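Local coordinates for protein condensin complex subunit 3 (Schizosaccharomyces pombe, PDB 5OQR) that serves as a regulatory subunit of the condensin complex, which is required to convert interphase chromatin into condensed, mitotic-like chromosomes, at residues V208-L213 with E243-D248; F192-A197 with V228-W233; I183-S188 with P214-F219. One frame throughout, in Å; residues are numbered along the deposited sequence.

Contact 1 (V208-L213 with E243-D248); sequences VYARVL and EKAAAD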
loop_
_atom_site.group_PDB
_atom_site.type_symbol
_atom_site.label_atom_id
_atom_site.label_comp_id
_atom_site.label_asym_id
_atom_site.label_seq_id
_atom_site.Cartn_x
_atom_site.Cartn_y
_atom_site.Cartn_z
ATOM N N VAL A 208 14.980 4.842 -4.008
ATOM C CA VAL A 208 15.405 3.446 -3.999
ATOM C C VAL A 208 15.535 2.926 -5.424
ATOM O O VAL A 208 16.500 2.231 -5.763
ATOM C CB VAL A 208 14.429 2.588 -3.172
ATOM C CG1 VAL A 208 14.988 1.185 -2.990
ATOM C CG2 VAL A 208 14.153 3.221 -1.816
ATOM N N TYR A 209 14.568 3.256 -6.281
ATOM C CA TYR A 209 14.611 2.808 -7.667
ATOM C C TYR A 209 15.517 3.680 -8.525
ATOM O O TYR A 209 16.146 3.177 -9.462
ATOM C CB TYR A 209 13.203 2.805 -8.265
ATOM C CG TYR A 209 12.167 2.100 -7.422
ATOM C CD1 TYR A 209 12.162 0.717 -7.304
ATOM C CD2 TYR A 209 11.184 2.817 -6.756
ATOM C CE1 TYR A 209 11.214 0.070 -6.538
ATOM C CE2 TYR A 209 10.231 2.181 -5.989
ATOM C CZ TYR A 209 10.249 0.807 -5.883
ATOM O OH TYR A 209 9.299 0.166 -5.118
ATOM N N ALA A 210 15.603 4.975 -8.221
ATOM C CA ALA A 210 16.286 5.909 -9.109
ATOM C C ALA A 210 17.793 5.917 -8.890
ATOM O O ALA A 210 18.556 6.058 -9.852
ATOM C CB ALA A 210 15.721 7.315 -8.914
ATOM N N ARG A 211 18.245 5.772 -7.649
ATOM C CA ARG A 211 19.659 5.936 -7.331
ATOM C C ARG A 211 20.274 4.732 -6.639
ATOM O O ARG A 211 21.390 4.337 -6.981
ATOM C CB ARG A 211 19.859 7.172 -6.439
ATOM C CG ARG A 211 19.135 8.425 -6.916
ATOM C CD ARG A 211 20.086 9.596 -7.084
ATOM N NE ARG A 211 20.913 9.460 -8.279
ATOM C CZ ARG A 211 21.768 10.384 -8.709
ATOM N NH1 ARG A 211 22.475 10.169 -9.810
ATOM N NH2 ARG A 211 21.917 11.522 -8.043
ATOM N N VAL A 212 19.575 4.129 -5.679
ATOM C CA VAL A 212 20.213 3.151 -4.805
ATOM C C VAL A 212 20.348 1.800 -5.495
ATOM O O VAL A 212 21.381 1.133 -5.376
ATOM C CB VAL A 212 19.431 3.032 -3.484
ATOM C CG1 VAL A 212 20.220 2.207 -2.481
ATOM C CG2 VAL A 212 19.121 4.409 -2.914
ATOM N N LEU A 213 19.318 1.362 -6.207
ATOM C CA LEU A 213 19.344 0.047 -6.832
ATOM C C LEU A 213 20.300 0.031 -8.019
ATOM O O LEU A 213 21.074 -0.922 -8.167
ATOM C CB LEU A 213 17.935 -0.370 -7.259
ATOM C CG LEU A 213 17.101 -0.973 -6.125
ATOM C CD1 LEU A 213 15.626 -0.974 -6.467
ATOM C CD2 LEU A 213 17.566 -2.383 -5.814
ATOM N N GLU A 243 6.337 5.391 -9.325
ATOM C CA GLU A 243 5.956 4.359 -10.280
ATOM C C GLU A 243 6.734 4.509 -11.582
ATOM O O GLU A 243 7.101 3.512 -12.213
ATOM C CB GLU A 243 4.450 4.429 -10.527
ATOM C CG GLU A 243 3.883 3.234 -11.260
ATOM C CD GLU A 243 3.718 3.495 -12.740
ATOM O OE1 GLU A 243 2.885 4.350 -13.101
ATOM O OE2 GLU A 243 4.430 2.855 -13.540
ATOM N N LYS A 244 7.005 5.750 -11.991
ATOM C CA LYS A 244 7.766 5.981 -13.214
ATOM C C LYS A 244 9.225 5.583 -13.038
ATOM O O LYS A 244 9.849 5.062 -13.969
ATOM C CB LYS A 244 7.665 7.449 -13.622
ATOM C CG LYS A 244 7.461 7.679 -15.104
ATOM C CD LYS A 244 8.570 7.079 -15.941
ATOM C CE LYS A 244 8.427 7.493 -17.396
ATOM N NZ LYS A 244 9.364 6.764 -18.290
ATOM N N ALA A 245 9.789 5.828 -11.854
ATOM C CA ALA A 245 11.184 5.480 -11.610
ATOM C C ALA A 245 11.379 3.970 -11.597
ATOM O O ALA A 245 12.405 3.468 -12.066
ATOM C CB ALA A 245 11.653 6.091 -10.290
ATOM N N ALA A 246 10.407 3.231 -11.058
ATOM C CA ALA A 246 10.510 1.777 -11.035
ATOM C C ALA A 246 10.365 1.194 -12.434
ATOM O O ALA A 246 11.041 0.220 -12.780
ATOM C CB ALA A 246 9.453 1.195 -10.099
ATOM N N ALA A 247 9.487 1.779 -13.250
ATOM C CA ALA A 247 9.323 1.311 -14.620
ATOM C C ALA A 247 10.558 1.603 -15.462
ATOM O O ALA A 247 10.878 0.836 -16.376
ATOM C CB ALA A 247 8.087 1.954 -15.247
ATOM N N ASP A 248 11.262 2.699 -15.171
ATOM C CA ASP A 248 12.472 3.024 -15.921
ATOM C C ASP A 248 13.623 2.108 -15.532
ATOM O O ASP A 248 14.407 1.690 -16.390
ATOM C CB ASP A 248 12.849 4.489 -15.698
ATOM C CG ASP A 248 12.030 5.442 -16.551
ATOM O OD1 ASP A 248 10.951 5.039 -17.030
ATOM O OD2 ASP A 248 12.465 6.596 -16.743
#
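Y209 and A210 meet A245 and A246 where the C-terminal end of helix 202-212 comes up against the early turns of helix 240-257. The short axes approach to 8.3 Å and run at 56° to each other, and the alanines let the backbones come this near, with the CA atoms of Y209 and A246 only 5.4 Å apart. Walking along 243-248, E243 and K244 turn their side chains to the other flank, onto K284 and V288 of helix 275-288. K244 also reaches down one turn of its own helix, its NZ 2.7 Å from OD1 of D248 in a salt bridge that uses the syn lone pair of that oxygen. A245 is the first residue to face the partner helix. Its CB lies 4.2 Å from CB of Y209 and a little farther from the methyl of A210, while its carbonyl oxygen also lies against CB of Y209. A246 comes next and meets the ring itself: its CB stands over the centre of one face of Y209 in a CH-pi contact, 3.9 Å from the centroid and 10° off the normal. The tyrosine offers that face because its CG is anti to the carbonyl carbon (chi1 -50°), which sets the ring beside V242 and M249, with I230 and W233 of helix 224-235 also against it. A leucine here would probably leave the methyl of A246 without its aromatic face and open a gap among these neighbours. After A247, D248 closes the segment as the mate of K244, on the flank turned to V288. This close approach of helices 202-212 and 240-257 through small residues and one aromatic ring is part of the helix-upon-helix packing of a HEAT-repeat alpha-solenoid, with 243-248 lying in HEAT 5.

Contact 2 (F192-A197 with V228-W233); sequences FILERA and VRILKW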
loop_
_atom_site.group_PDB
_atom_site.type_symbol
_atom_site.label_atom_id
_atom_site.label_comp_id
_atom_site.label_asym_id
_atom_site.label_seq_id
_atom_site.Cartn_x
_atom_site.Cartn_y
_atom_site.Cartn_z
ATOM N N PHE A 192 17.201 -3.432 4.339
ATOM C CA PHE A 192 16.677 -2.207 4.927
ATOM C C PHE A 192 16.426 -1.129 3.882
ATOM O O PHE A 192 15.481 -0.346 4.029
ATOM C CB PHE A 192 17.639 -1.695 5.999
ATOM C CG PHE A 192 17.925 -2.700 7.076
ATOM C CD1 PHE A 192 17.167 -2.731 8.234
ATOM C CD2 PHE A 192 18.945 -3.626 6.923
ATOM C CE1 PHE A 192 17.426 -3.658 9.223
ATOM C CE2 PHE A 192 19.208 -4.556 7.908
ATOM C CZ PHE A 192 18.448 -4.573 9.059
ATOM N N ILE A 193 17.242 -1.068 2.827
ATOM C CA ILE A 193 16.992 -0.086 1.778
ATOM C C ILE A 193 15.745 -0.465 0.993
ATOM O O ILE A 193 14.994 0.409 0.544
ATOM C CB ILE A 193 18.221 0.067 0.858
ATOM C CG1 ILE A 193 18.393 -1.154 -0.053
ATOM C CG2 ILE A 193 19.481 0.300 1.691
ATOM C CD1 ILE A 193 19.516 -1.021 -1.058
ATOM N N LEU A 194 15.494 -1.765 0.827
ATOM C CA LEU A 194 14.288 -2.204 0.135
ATOM C C LEU A 194 13.040 -1.863 0.934
ATOM O O LEU A 194 12.000 -1.525 0.357
ATOM C CB LEU A 194 14.364 -3.705 -0.138
ATOM C CG LEU A 194 14.966 -4.141 -1.478
ATOM C CD1 LEU A 194 16.068 -3.203 -1.963
ATOM C CD2 LEU A 194 15.486 -5.569 -1.368
ATOM N N GLU A 195 13.119 -1.940 2.263
ATOM C CA GLU A 195 11.997 -1.507 3.084
ATOM C C GLU A 195 11.621 -0.064 2.782
ATOM O O GLU A 195 10.441 0.299 2.859
ATOM C CB GLU A 195 12.336 -1.670 4.565
ATOM C CG GLU A 195 11.179 -1.357 5.499
ATOM C CD GLU A 195 11.554 -1.493 6.960
ATOM O OE1 GLU A 195 12.646 -1.019 7.341
ATOM O OE2 GLU A 195 10.761 -2.079 7.727
ATOM N N ARG A 196 12.600 0.771 2.429
ATOM C CA ARG A 196 12.309 2.164 2.118
ATOM C C ARG A 196 11.456 2.301 0.867
ATOM O O ARG A 196 10.827 3.346 0.672
ATOM C CB ARG A 196 13.603 2.959 1.941
ATOM C CG ARG A 196 14.646 2.763 3.032
ATOM C CD ARG A 196 14.055 2.547 4.421
ATOM N NE ARG A 196 13.029 3.523 4.769
ATOM C CZ ARG A 196 12.240 3.424 5.834
ATOM N NH1 ARG A 196 12.359 2.392 6.658
ATOM N NH2 ARG A 196 11.331 4.356 6.076
ATOM N N ALA A 197 11.419 1.274 0.017
ATOM C CA ALA A 197 10.501 1.282 -1.112
ATOM C C ALA A 197 9.054 1.454 -0.674
ATOM O O ALA A 197 8.196 1.718 -1.522
ATOM C CB ALA A 197 10.652 -0.006 -1.921
ATOM N N VAL A 228 10.890 -9.829 -7.359
ATOM C CA VAL A 228 9.448 -9.717 -7.552
ATOM C C VAL A 228 8.853 -8.724 -6.564
ATOM O O VAL A 228 7.969 -7.933 -6.915
ATOM C CB VAL A 228 8.791 -11.104 -7.430
ATOM C CG1 VAL A 228 7.272 -11.000 -7.507
ATOM C CG2 VAL A 228 9.309 -12.023 -8.518
ATOM N N ARG A 229 9.322 -8.744 -5.317
ATOM C CA ARG A 229 8.790 -7.824 -4.320
ATOM C C ARG A 229 9.090 -6.381 -4.702
ATOM O O ARG A 229 8.270 -5.485 -4.470
ATOM C CB ARG A 229 9.366 -8.159 -2.945
ATOM C CG ARG A 229 8.523 -7.646 -1.787
ATOM C CD ARG A 229 8.755 -8.440 -0.508
ATOM N NE ARG A 229 10.090 -8.220 0.056
ATOM C CZ ARG A 229 11.071 -9.118 0.096
ATOM N NH1 ARG A 229 10.905 -10.342 -0.388
ATOM N NH2 ARG A 229 12.238 -8.791 0.639
ATOM N N ILE A 230 10.256 -6.140 -5.303
ATOM C CA ILE A 230 10.593 -4.803 -5.788
ATOM C C ILE A 230 9.565 -4.341 -6.813
ATOM O O ILE A 230 8.920 -3.299 -6.652
ATOM C CB ILE A 230 12.015 -4.789 -6.378
ATOM C CG1 ILE A 230 13.047 -5.019 -5.274
ATOM C CG2 ILE A 230 12.294 -3.466 -7.092
ATOM C CD1 ILE A 230 14.442 -5.265 -5.784
ATOM N N LEU A 231 9.409 -5.112 -7.891
ATOM C CA LEU A 231 8.528 -4.697 -8.977
ATOM C C LEU A 231 7.086 -4.580 -8.507
ATOM O O LEU A 231 6.359 -3.675 -8.930
ATOM C CB LEU A 231 8.637 -5.684 -10.139
ATOM C CG LEU A 231 10.044 -5.896 -10.698
ATOM C CD1 LEU A 231 10.017 -6.951 -11.789
ATOM C CD2 LEU A 231 10.623 -4.593 -11.223
ATOM N N LYS A 232 6.651 -5.485 -7.629
ATOM C CA LYS A 232 5.288 -5.415 -7.116
ATOM C C LYS A 232 5.030 -4.074 -6.445
ATOM O O LYS A 232 3.996 -3.438 -6.677
ATOM C CB LYS A 232 5.039 -6.563 -6.139
ATOM C CG LYS A 232 3.582 -6.710 -5.722
ATOM C CD LYS A 232 3.414 -7.696 -4.579
ATOM C CE LYS A 232 3.942 -7.131 -3.270
ATOM N NZ LYS A 232 3.682 -8.037 -2.120
ATOM N N TRP A 233 5.964 -3.625 -5.607
ATOM C CA TRP A 233 5.802 -2.341 -4.933
ATOM C C TRP A 233 5.971 -1.182 -5.908
ATOM O O TRP A 233 5.145 -0.264 -5.946
ATOM C CB TRP A 233 6.808 -2.226 -3.788
ATOM C CG TRP A 233 6.448 -3.018 -2.569
ATOM C CD1 TRP A 233 5.196 -3.372 -2.161
ATOM C CD2 TRP A 233 7.353 -3.553 -1.598
ATOM N NE1 TRP A 233 5.265 -4.092 -0.995
ATOM C CE2 TRP A 233 6.578 -4.218 -0.628
ATOM C CE3 TRP A 233 8.743 -3.534 -1.453
ATOM C CZ2 TRP A 233 7.147 -4.859 0.470
ATOM C CZ3 TRP A 233 9.305 -4.171 -0.363
ATOM C CH2 TRP A 233 8.509 -4.824 0.584
#
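L194 and W233 bury the most surface here, with A197 next, and the indole of W233 is what L194 and A197 both meet. L194 has two points of contact. Its branch carbon CG packs against CG1 of I230, at 4.3 Å, and I230, although its CB is not aimed at the partner, brings the outer part of its chain nearer. The carbonyl oxygen of L194 lies 3.8 Å from CZ3 of W233, so the carbonyl that holds the backbone N-H of A197 also lies against the six-membered ring. A197 then puts its CB 4.0 Å from CE3 of W233. Both meet the indole obliquely, on neighbouring atoms of its benzene part. This is HEAT-type packing within an alpha-solenoid: helix 190-195 lies against helix 224-235, the latter in HEAT 5, and Y209 of the intervening helix 202-212 also packs on A197. W233 points to the partner from its CB, and with CG anti to the carbonyl carbon (chi1 -76°) the ring also has the carbonyl oxygen of R229 above one face, towards the rim. CH2 of the indole meets the edge of the R229 guanidinium, in its plane. The pyrrole end serves another partner: NE1 is hydrogen-bonded to an aromatic side chain of another protein chain, and an aromatic ring there meets the indole nearly perpendicularly, consistent with the known binding of condensin's kleisin by this HEAT-repeat subunit. E195 likewise forms a salt bridge through OE2 to a basic side chain of that chain.

Contact 3 (I183-S188 with P214-F219); sequences IEVSNS and PKIGDF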
loop_
_atom_site.group_PDB
_atom_site.type_symbol
_atom_site.label_atom_id
_atom_site.label_comp_id
_atom_site.label_asym_id
_atom_site.label_seq_id
_atom_site.Cartn_x
_atom_site.Cartn_y
_atom_site.Cartn_z
ATOM N N ILE A 183 24.705 5.070 2.385
ATOM C CA ILE A 183 25.055 3.835 3.076
ATOM C C ILE A 183 25.598 2.814 2.080
ATOM O O ILE A 183 25.309 2.852 0.878
ATOM C CB ILE A 183 23.841 3.282 3.840
ATOM C CG1 ILE A 183 24.232 2.036 4.634
ATOM C CG2 ILE A 183 22.701 2.961 2.878
ATOM C CD1 ILE A 183 23.289 1.722 5.771
ATOM N N GLU A 184 26.406 1.888 2.593
ATOM C CA GLU A 184 26.972 0.846 1.748
ATOM C C GLU A 184 25.878 -0.112 1.295
ATOM O O GLU A 184 24.893 -0.349 2.000
ATOM C CB GLU A 184 28.074 0.080 2.487
ATOM C CG GLU A 184 27.604 -1.133 3.295
ATOM C CD GLU A 184 28.753 -1.901 3.916
ATOM O OE1 GLU A 184 29.024 -1.704 5.122
ATOM O OE2 GLU A 184 29.392 -2.694 3.190
ATOM N N VAL A 185 26.064 -0.670 0.104
ATOM C CA VAL A 185 25.099 -1.578 -0.500
ATOM C C VAL A 185 25.654 -2.992 -0.384
ATOM O O VAL A 185 26.651 -3.334 -1.027
ATOM C CB VAL A 185 24.816 -1.206 -1.961
ATOM C CG1 VAL A 185 23.883 -2.215 -2.604
ATOM C CG2 VAL A 185 24.219 0.190 -2.041
ATOM N N SER A 186 25.008 -3.814 0.439
ATOM C CA SER A 186 25.409 -5.203 0.602
ATOM C C SER A 186 24.246 -5.979 1.199
ATOM O O SER A 186 23.297 -5.399 1.732
ATOM C CB SER A 186 26.654 -5.328 1.483
ATOM O OG SER A 186 27.019 -6.686 1.651
ATOM N N ASN A 187 24.340 -7.309 1.109
ATOM C CA ASN A 187 23.263 -8.170 1.587
ATOM C C ASN A 187 22.890 -7.863 3.029
ATOM O O ASN A 187 21.746 -8.089 3.437
ATOM C CB ASN A 187 23.668 -9.639 1.459
ATOM C CG ASN A 187 24.658 -10.062 2.524
ATOM O OD1 ASN A 187 25.513 -9.279 2.940
ATOM N ND2 ASN A 187 24.541 -11.303 2.980
ATOM N N SER A 188 23.841 -7.365 3.821
ATOM C CA SER A 188 23.529 -6.975 5.192
ATOM C C SER A 188 22.676 -5.714 5.216
ATOM O O SER A 188 21.689 -5.630 5.956
ATOM C CB SER A 188 24.822 -6.764 5.979
ATOM O OG SER A 188 25.646 -5.799 5.345
ATOM N N PRO A 214 20.274 1.040 -8.892
ATOM C CA PRO A 214 21.291 1.103 -9.953
ATOM C C PRO A 214 22.707 0.863 -9.459
ATOM O O PRO A 214 23.525 0.301 -10.199
ATOM C CB PRO A 214 21.125 2.522 -10.506
ATOM C CG PRO A 214 19.732 2.944 -10.137
ATOM C CD PRO A 214 19.157 1.962 -9.159
ATOM N N LYS A 215 23.028 1.276 -8.230
ATOM C CA LYS A 215 24.359 1.020 -7.689
ATOM C C LYS A 215 24.681 -0.467 -7.692
ATOM O O LYS A 215 25.844 -0.849 -7.855
ATOM C CB LYS A 215 24.472 1.596 -6.276
ATOM C CG LYS A 215 24.945 3.043 -6.247
ATOM C CD LYS A 215 24.229 3.868 -5.189
ATOM C CE LYS A 215 24.507 3.362 -3.784
ATOM N NZ LYS A 215 23.987 4.297 -2.747
ATOM N N ILE A 216 23.672 -1.318 -7.518
ATOM C CA ILE A 216 23.861 -2.753 -7.692
ATOM C C ILE A 216 23.987 -3.037 -9.182
ATOM O O ILE A 216 23.071 -2.754 -9.961
ATOM C CB ILE A 216 22.702 -3.540 -7.068
ATOM C CG1 ILE A 216 22.567 -3.201 -5.583
ATOM C CG2 ILE A 216 22.930 -5.033 -7.220
ATOM C CD1 ILE A 216 21.178 -3.380 -5.047
ATOM N N GLY A 217 25.131 -3.591 -9.585
ATOM C CA GLY A 217 25.407 -3.744 -11.005
ATOM C C GLY A 217 24.329 -4.524 -11.731
ATOM O O GLY A 217 23.845 -4.107 -12.786
ATOM N N ASP A 218 23.931 -5.664 -11.171
ATOM C CA ASP A 218 23.034 -6.590 -11.842
ATOM C C ASP A 218 21.861 -6.929 -10.937
ATOM O O ASP A 218 22.029 -7.102 -9.726
ATOM C CB ASP A 218 23.772 -7.871 -12.237
ATOM C CG ASP A 218 23.016 -8.687 -13.256
ATOM O OD1 ASP A 218 21.775 -8.562 -13.312
ATOM O OD2 ASP A 218 23.661 -9.455 -14.001
ATOM N N PHE A 219 20.671 -7.027 -11.530
ATOM C CA PHE A 219 19.485 -7.385 -10.762
ATOM C C PHE A 219 19.472 -8.860 -10.385
ATOM O O PHE A 219 18.727 -9.247 -9.481
ATOM C CB PHE A 219 18.219 -7.029 -11.548
ATOM C CG PHE A 219 17.875 -8.012 -12.634
ATOM C CD1 PHE A 219 16.753 -8.814 -12.527
ATOM C CD2 PHE A 219 18.671 -8.134 -13.758
ATOM C CE1 PHE A 219 16.431 -9.716 -13.521
ATOM C CE2 PHE A 219 18.354 -9.036 -14.754
ATOM C CZ PHE A 219 17.235 -9.827 -14.636
#
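V185 supplies the apolar part of this contact, dividing its two methyls between I216 and K215. With CG1 anti to its backbone N (chi1 176°), the valine turns that methyl to the isoleucine and the other, CG2, to the lysine. CG1 lies 3.4 Å from CG1 of I216 and 3.8 Å from CD1 of I216, so it touches the long branch of the isoleucine rather than its lone methyl. The CB of I216 does not aim at the valine; the approach is made by the outer part of the side chain, which also packs on Y221. CG2 of V185 sits 3.6 Å from CE of K215, a contact with the aliphatic end of the lysine, whose chain, bent at chi2 and chi3, brings CE to that methyl. The side chains of the valine and of both partners cross obliquely. These are the connections between successive helices of an alpha-solenoid: the loop 183-188, in HEAT 4, follows helix 173-182 and leads to helix 190-195. The loop 214-219 does the same between helix 202-212 and helix 224-235, so the contact joins two interhelical loops, well away from the centre of the chain. Polar approach across it is slight: NZ of K215 stands 4.1 Å from the carbonyl oxygen of I183, too far for a bond. The firmer polar links lie within or behind each loop. OE1 of E184 ties 183-188 to helix 158-169 by a salt bridge with R160, while OG1 of T189 is hydrogen-bonded to both the carbonyl oxygen of E184 and the backbone N of S186. On the second loop, OD2 of D218 pairs with R220.

Overall arrangement
Contact 2 is the most buried of the three, contact 1 is partly buried, and the centre of contact 3 lies farthest out, about 25 Å from the centre of the chain. Contacts 1 and 2 share one assembly of helices, the centres about 10 Å apart, joined by the Y209 hydroxyl, whose OH lies 3.5 Å from CB of A197. Contact 1 gains closeness from alanines and an aromatic face; contact 2 uses larger apolar groups and alone borders another protein chain. Contact 3 joins loops rather than helices, pairing aliphatic branches with a lysine chain. Contact 3 touches contact 1 through P214, whereas contacts 2 and 3 merely adjoin in sequence.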